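Local coordinates for type IV secretion system protein DotB (Yersinia pseudotuberculosis IP 31758, PDB 6GEF) that probably hydrolyses ATP as a hexameric AAA+ motor of the type IVb secretion system, a member of the GspE family of secretion ATPases, at residues A[50-62]-A[138-152]. Numbering follows the deposited sequence.
Sequences AHEASDIIIKQGV and VYIQGKTTAEIVMRS
Ile56 and Met150 form a hydrogen-bonded antiparallel pair, Ile56 N giving to Met150 O and Met150 N to Ile56 O, each bond 2.9 Å long. Two residues along 53-59, and two back along 143-153, Ile58 and Ile148 repeat the exchange; there Ile148 N meets Ile58 O almost dead straight, 178° at the hydrogen. Ser152 N, bound to Ser54 O at 2.9 Å, closes the ladder where segment 50-62 turns a corner at Ser54. Between the rungs, the CA-H of Ile57 points to Ile148 O, with CA 3.4 Å from that oxygen.

The Ile56 and Met150 side chains run side by side in the same direction. The methionine bends at chi3 (-68°), which curls CE back to within 3.6 Å of Ile56 CD1. Next to them, Ile58 CD1 lies 4.1 Å from Ile148 CG2. Helix 82-93 packs on the Ile58-Ile148 end of this greasy face, Ile85 meeting Ile58 and Ile88 meeting Ile148.

Ile57, Lys59, Val149 and Glu147 occupy the other face, turned to the second subunit. The aliphatic part of Lys59 runs over Ile140, CE 3.5 Å from Ile140 CD1, while its NZ bonds to Ile233 O of the second subunit. Glu147 likewise looks across the interface, with OE1 in a salt bridge to Arg255 of that subunit. Beyond the end of the pairing, Gln60 sets OE1 3.4 Å from Ile140 CG2, beside the type I' turn of 140-143.

Strands 53-59 and 143-153 are thus central neighbours in the six-stranded antiparallel sheet of the N-terminal domain, helix-backed on one face and docked on a neighbouring subunit by the other, as in hexameric GspE-family secretion ATPases.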
loop_
_atom_site.group_PDB
_atom_site.type_symbol
_atom_site.label_atom_id
_atom_site.label_comp_id
_atom_site.label_asym_id
_atom_site.label_seq_id
_atom_site.Cartn_x
_atom_site.Cartn_y
_atom_site.Cartn_z
ATOM N N ALA A 50 -24.300 5.492 48.132
ATOM C CA ALA A 50 -24.800 6.451 49.119
ATOM C C ALA A 50 -24.028 7.787 49.061
ATOM O O ALA A 50 -24.610 8.843 49.227
ATOM C CB ALA A 50 -24.765 5.854 50.512
ATOM N N HIS A 51 -22.743 7.706 48.817
ATOM C CA HIS A 51 -21.883 8.889 48.784
ATOM C C HIS A 51 -21.863 9.599 47.425
ATOM O O HIS A 51 -21.196 10.614 47.311
ATOM C CB HIS A 51 -20.447 8.530 49.188
ATOM C CG HIS A 51 -20.273 8.320 50.662
ATOM N ND1 HIS A 51 -20.032 9.370 51.519
ATOM C CD2 HIS A 51 -20.296 7.204 51.425
ATOM C CE1 HIS A 51 -19.931 8.915 52.750
ATOM N NE2 HIS A 51 -20.090 7.605 52.716
ATOM N N GLU A 52 -22.571 9.064 46.425
ATOM C CA GLU A 52 -22.626 9.650 45.106
ATOM C C GLU A 52 -21.235 9.667 44.461
ATOM O O GLU A 52 -20.895 10.600 43.681
ATOM C CB GLU A 52 -23.243 11.064 45.098
ATOM C CG GLU A 52 -24.583 11.187 45.790
ATOM C CD GLU A 52 -25.672 10.421 45.025
ATOM O OE1 GLU A 52 -25.751 10.636 43.788
ATOM O OE2 GLU A 52 -26.435 9.604 45.632
ATOM N N ALA A 53 -20.481 8.592 44.639
ATOM C CA ALA A 53 -19.203 8.442 43.945
ATOM C C ALA A 53 -19.448 8.196 42.469
ATOM O O ALA A 53 -20.293 7.392 42.095
ATOM C CB ALA A 53 -18.404 7.296 44.540
ATOM N N SER A 54 -18.712 8.899 41.612
ATOM C CA SER A 54 -18.795 8.690 40.183
ATOM C C SER A 54 -18.057 7.426 39.760
ATOM O O SER A 54 -18.529 6.675 38.906
ATOM C CB SER A 54 -18.274 9.909 39.432
ATOM O OG SER A 54 -17.040 10.325 39.940
ATOM N N ASP A 55 -16.911 7.174 40.343
ATOM C CA ASP A 55 -16.029 6.077 39.923
ATOM C C ASP A 55 -15.505 5.362 41.159
ATOM O O ASP A 55 -15.255 5.978 42.184
ATOM C CB ASP A 55 -14.820 6.581 39.090
ATOM C CG ASP A 55 -15.207 7.624 38.050
ATOM O OD1 ASP A 55 -15.433 8.790 38.445
ATOM O OD2 ASP A 55 -15.360 7.256 36.873
ATOM N N ILE A 56 -15.361 4.053 41.046
ATOM C CA ILE A 56 -14.813 3.208 42.092
ATOM C C ILE A 56 -13.648 2.416 41.490
ATOM O O ILE A 56 -13.741 1.886 40.381
ATOM C CB ILE A 56 -15.865 2.244 42.682
ATOM C CG1 ILE A 56 -15.155 1.120 43.455
ATOM C CG2 ILE A 56 -16.744 1.683 41.645
ATOM C CD1 ILE A 56 -16.089 0.082 44.032
ATOM N N ILE A 57 -12.543 2.382 42.215
ATOM C CA ILE A 57 -11.314 1.762 41.778
ATOM C C ILE A 57 -10.965 0.654 42.737
ATOM O O ILE A 57 -10.806 0.895 43.934
ATOM C CB ILE A 57 -10.147 2.804 41.695
ATOM C CG1 ILE A 57 -10.617 4.041 40.934
ATOM C CG2 ILE A 57 -8.952 2.190 41.009
ATOM C CD1 ILE A 57 -9.518 5.049 40.724
ATOM N N ILE A 58 -10.810 -0.549 42.211
ATOM C CA ILE A 58 -10.313 -1.704 42.964
ATOM C C ILE A 58 -8.958 -2.070 42.394
ATOM O O ILE A 58 -8.858 -2.485 41.242
ATOM C CB ILE A 58 -11.282 -2.890 42.894
ATOM C CG1 ILE A 58 -12.710 -2.461 43.252
ATOM C CG2 ILE A 58 -10.817 -4.011 43.785
ATOM C CD1 ILE A 58 -13.448 -1.701 42.180
ATOM N N LYS A 59 -7.918 -1.898 43.204
ATOM C CA LYS A 59 -6.569 -2.338 42.834
ATOM C C LYS A 59 -5.923 -2.992 44.041
ATOM O O LYS A 59 -6.163 -2.603 45.179
ATOM C CB LYS A 59 -5.712 -1.166 42.355
ATOM C CG LYS A 59 -4.439 -1.590 41.675
ATOM C CD LYS A 59 -3.552 -0.360 41.391
ATOM C CE LYS A 59 -2.693 0.006 42.592
ATOM N NZ LYS A 59 -1.306 0.392 42.136
ATOM N N GLN A 60 -5.090 -3.994 43.768
ATOM C CA GLN A 60 -4.252 -4.600 44.802
ATOM C C GLN A 60 -3.403 -3.528 45.535
ATOM O O GLN A 60 -3.079 -2.485 44.933
ATOM C CB GLN A 60 -3.330 -5.634 44.198
ATOM C CG GLN A 60 -2.788 -6.639 45.193
ATOM C CD GLN A 60 -1.629 -6.092 46.056
ATOM O OE1 GLN A 60 -1.071 -5.016 45.802
ATOM N NE2 GLN A 60 -1.299 -6.817 47.077
ATOM N N GLY A 61 -3.172 -3.745 46.795
ATOM C CA GLY A 61 -2.289 -2.895 47.558
ATOM C C GLY A 61 -2.891 -1.605 48.036
ATOM O O GLY A 61 -2.249 -0.905 48.841
ATOM N N VAL A 62 -4.100 -1.261 47.608
ATOM C CA VAL A 62 -4.868 -0.176 48.213
ATOM C C VAL A 62 -6.278 -0.684 48.506
ATOM O O VAL A 62 -6.774 -1.607 47.850
ATOM C CB VAL A 62 -4.914 1.079 47.308
ATOM C CG1 VAL A 62 -5.868 0.868 46.155
ATOM C CG2 VAL A 62 -5.316 2.289 48.108
ATOM N N VAL A 138 -2.466 -4.412 35.314
ATOM C CA VAL A 138 -1.450 -3.610 35.981
ATOM C C VAL A 138 -0.356 -4.534 36.508
ATOM O O VAL A 138 -0.467 -5.770 36.472
ATOM C CB VAL A 138 -2.045 -2.807 37.154
ATOM C CG1 VAL A 138 -3.071 -1.805 36.630
ATOM C CG2 VAL A 138 -2.701 -3.697 38.179
ATOM N N TYR A 139 0.731 -3.941 36.961
ATOM C CA TYR A 139 1.889 -4.669 37.475
ATOM C C TYR A 139 2.219 -4.140 38.846
ATOM O O TYR A 139 2.528 -2.942 39.005
ATOM C CB TYR A 139 3.115 -4.491 36.561
ATOM C CG TYR A 139 4.149 -5.563 36.717
ATOM C CD1 TYR A 139 4.015 -6.782 36.037
ATOM C CD2 TYR A 139 5.266 -5.376 37.526
ATOM C CE1 TYR A 139 4.973 -7.784 36.188
ATOM C CE2 TYR A 139 6.220 -6.388 37.670
ATOM C CZ TYR A 139 6.058 -7.580 36.990
ATOM O OH TYR A 139 7.003 -8.557 37.129
ATOM N N ILE A 140 2.109 -5.001 39.865
ATOM C CA ILE A 140 2.308 -4.599 41.258
ATOM C C ILE A 140 3.164 -5.655 41.942
ATOM O O ILE A 140 3.004 -6.863 41.687
ATOM C CB ILE A 140 0.946 -4.472 41.976
ATOM C CG1 ILE A 140 -0.011 -3.577 41.203
ATOM C CG2 ILE A 140 1.161 -3.948 43.408
ATOM C CD1 ILE A 140 -1.213 -3.113 41.967
ATOM N N GLN A 141 4.088 -5.209 42.784
ATOM C CA GLN A 141 4.912 -6.112 43.600
ATOM C C GLN A 141 5.462 -7.263 42.761
ATOM O O GLN A 141 5.495 -8.410 43.194
ATOM C CB GLN A 141 4.112 -6.689 44.812
ATOM C CG GLN A 141 3.395 -5.662 45.650
ATOM C CD GLN A 141 4.282 -4.811 46.512
ATOM O OE1 GLN A 141 5.521 -4.827 46.422
ATOM N NE2 GLN A 141 3.642 -4.035 47.367
ATOM N N GLY A 142 5.901 -6.961 41.555
ATOM C CA GLY A 142 6.598 -7.908 40.719
ATOM C C GLY A 142 5.730 -8.878 39.946
ATOM O O GLY A 142 6.260 -9.799 39.335
ATOM N N LYS A 143 4.426 -8.686 39.949
ATOM C CA LYS A 143 3.503 -9.644 39.338
ATOM C C LYS A 143 2.368 -8.902 38.655
ATOM O O LYS A 143 2.030 -7.788 39.044
ATOM C CB LYS A 143 2.909 -10.628 40.383
ATOM C CG LYS A 143 3.972 -11.396 41.144
ATOM C CD LYS A 143 3.655 -12.857 41.387
ATOM C CE LYS A 143 4.927 -13.543 41.888
ATOM N NZ LYS A 143 4.831 -15.037 41.966
ATOM N N THR A 144 1.790 -9.537 37.646
ATOM C CA THR A 144 0.684 -8.957 36.910
ATOM C C THR A 144 -0.620 -9.189 37.666
ATOM O O THR A 144 -0.954 -10.328 38.034
ATOM C CB THR A 144 0.576 -9.589 35.522
ATOM O OG1 THR A 144 0.315 -10.973 35.644
ATOM C CG2 THR A 144 1.879 -9.432 34.748
ATOM N N THR A 145 -1.331 -8.105 37.959
ATOM C CA THR A 145 -2.655 -8.164 38.539
ATOM C C THR A 145 -3.639 -7.425 37.634
ATOM O O THR A 145 -3.292 -6.886 36.605
ATOM C CB THR A 145 -2.654 -7.574 39.969
ATOM O OG1 THR A 145 -3.985 -7.168 40.322
ATOM C CG2 THR A 145 -1.727 -6.365 40.048
ATOM N N ALA A 146 -4.899 -7.419 38.062
ATOM C CA ALA A 146 -5.930 -6.583 37.464
ATOM C C ALA A 146 -6.083 -5.278 38.242
ATOM O O ALA A 146 -5.839 -5.215 39.436
ATOM C CB ALA A 146 -7.252 -7.352 37.457
ATOM N N GLU A 147 -6.483 -4.260 37.521
ATOM C CA GLU A 147 -7.137 -3.075 38.118
ATOM C C GLU A 147 -8.543 -2.977 37.553
ATOM O O GLU A 147 -8.736 -3.094 36.339
ATOM C CB GLU A 147 -6.349 -1.793 37.798
ATOM C CG GLU A 147 -6.153 -0.893 39.005
ATOM C CD GLU A 147 -6.794 0.455 38.833
ATOM O OE1 GLU A 147 -6.598 1.075 37.760
ATOM O OE2 GLU A 147 -7.466 0.913 39.779
ATOM N N ILE A 148 -9.505 -2.751 38.429
ATOM C CA ILE A 148 -10.909 -2.603 38.052
ATOM C C ILE A 148 -11.310 -1.149 38.271
ATOM O O ILE A 148 -11.020 -0.566 39.327
ATOM C CB ILE A 148 -11.821 -3.537 38.869
ATOM C CG1 ILE A 148 -11.408 -4.998 38.673
ATOM C CG2 ILE A 148 -13.261 -3.347 38.474
ATOM C CD1 ILE A 148 -11.398 -5.799 39.973
ATOM N N VAL A 149 -11.962 -0.568 37.268
ATOM C CA VAL A 149 -12.575 0.742 37.374
ATOM C C VAL A 149 -14.028 0.644 36.973
ATOM O O VAL A 149 -14.346 0.148 35.902
ATOM C CB VAL A 149 -11.836 1.769 36.479
ATOM C CG1 VAL A 149 -12.464 3.144 36.612
ATOM C CG2 VAL A 149 -10.368 1.868 36.889
ATOM N N MET A 150 -14.911 1.097 37.852
ATOM C CA MET A 150 -16.353 1.095 37.618
ATOM C C MET A 150 -16.847 2.530 37.603
ATOM O O MET A 150 -16.584 3.291 38.527
ATOM C CB MET A 150 -17.094 0.314 38.711
ATOM C CG MET A 150 -16.443 -1.022 39.058
ATOM S SD MET A 150 -17.674 -2.184 39.763
ATOM C CE MET A 150 -17.990 -1.347 41.274
ATOM N N ARG A 151 -17.577 2.885 36.537
ATOM C CA ARG A 151 -18.064 4.242 36.339
ATOM C C ARG A 151 -19.579 4.208 36.387
ATOM O O ARG A 151 -20.226 3.643 35.479
ATOM C CB ARG A 151 -17.573 4.806 34.986
ATOM C CG ARG A 151 -16.073 5.108 34.983
ATOM C CD ARG A 151 -15.435 4.968 33.613
ATOM N NE ARG A 151 -15.588 3.613 33.066
ATOM C CZ ARG A 151 -15.795 3.337 31.779
ATOM N NH1 ARG A 151 -15.907 4.328 30.862
ATOM N NH2 ARG A 151 -15.873 2.052 31.408
ATOM N N SER A 152 -20.159 4.825 37.403
ATOM C CA SER A 152 -21.620 4.908 37.508
ATOM C C SER A 152 -22.241 5.384 36.196
ATOM O O SER A 152 -21.766 6.314 35.597
ATOM C CB SER A 152 -22.024 5.837 38.650
ATOM O OG SER A 152 -21.933 7.178 38.241
#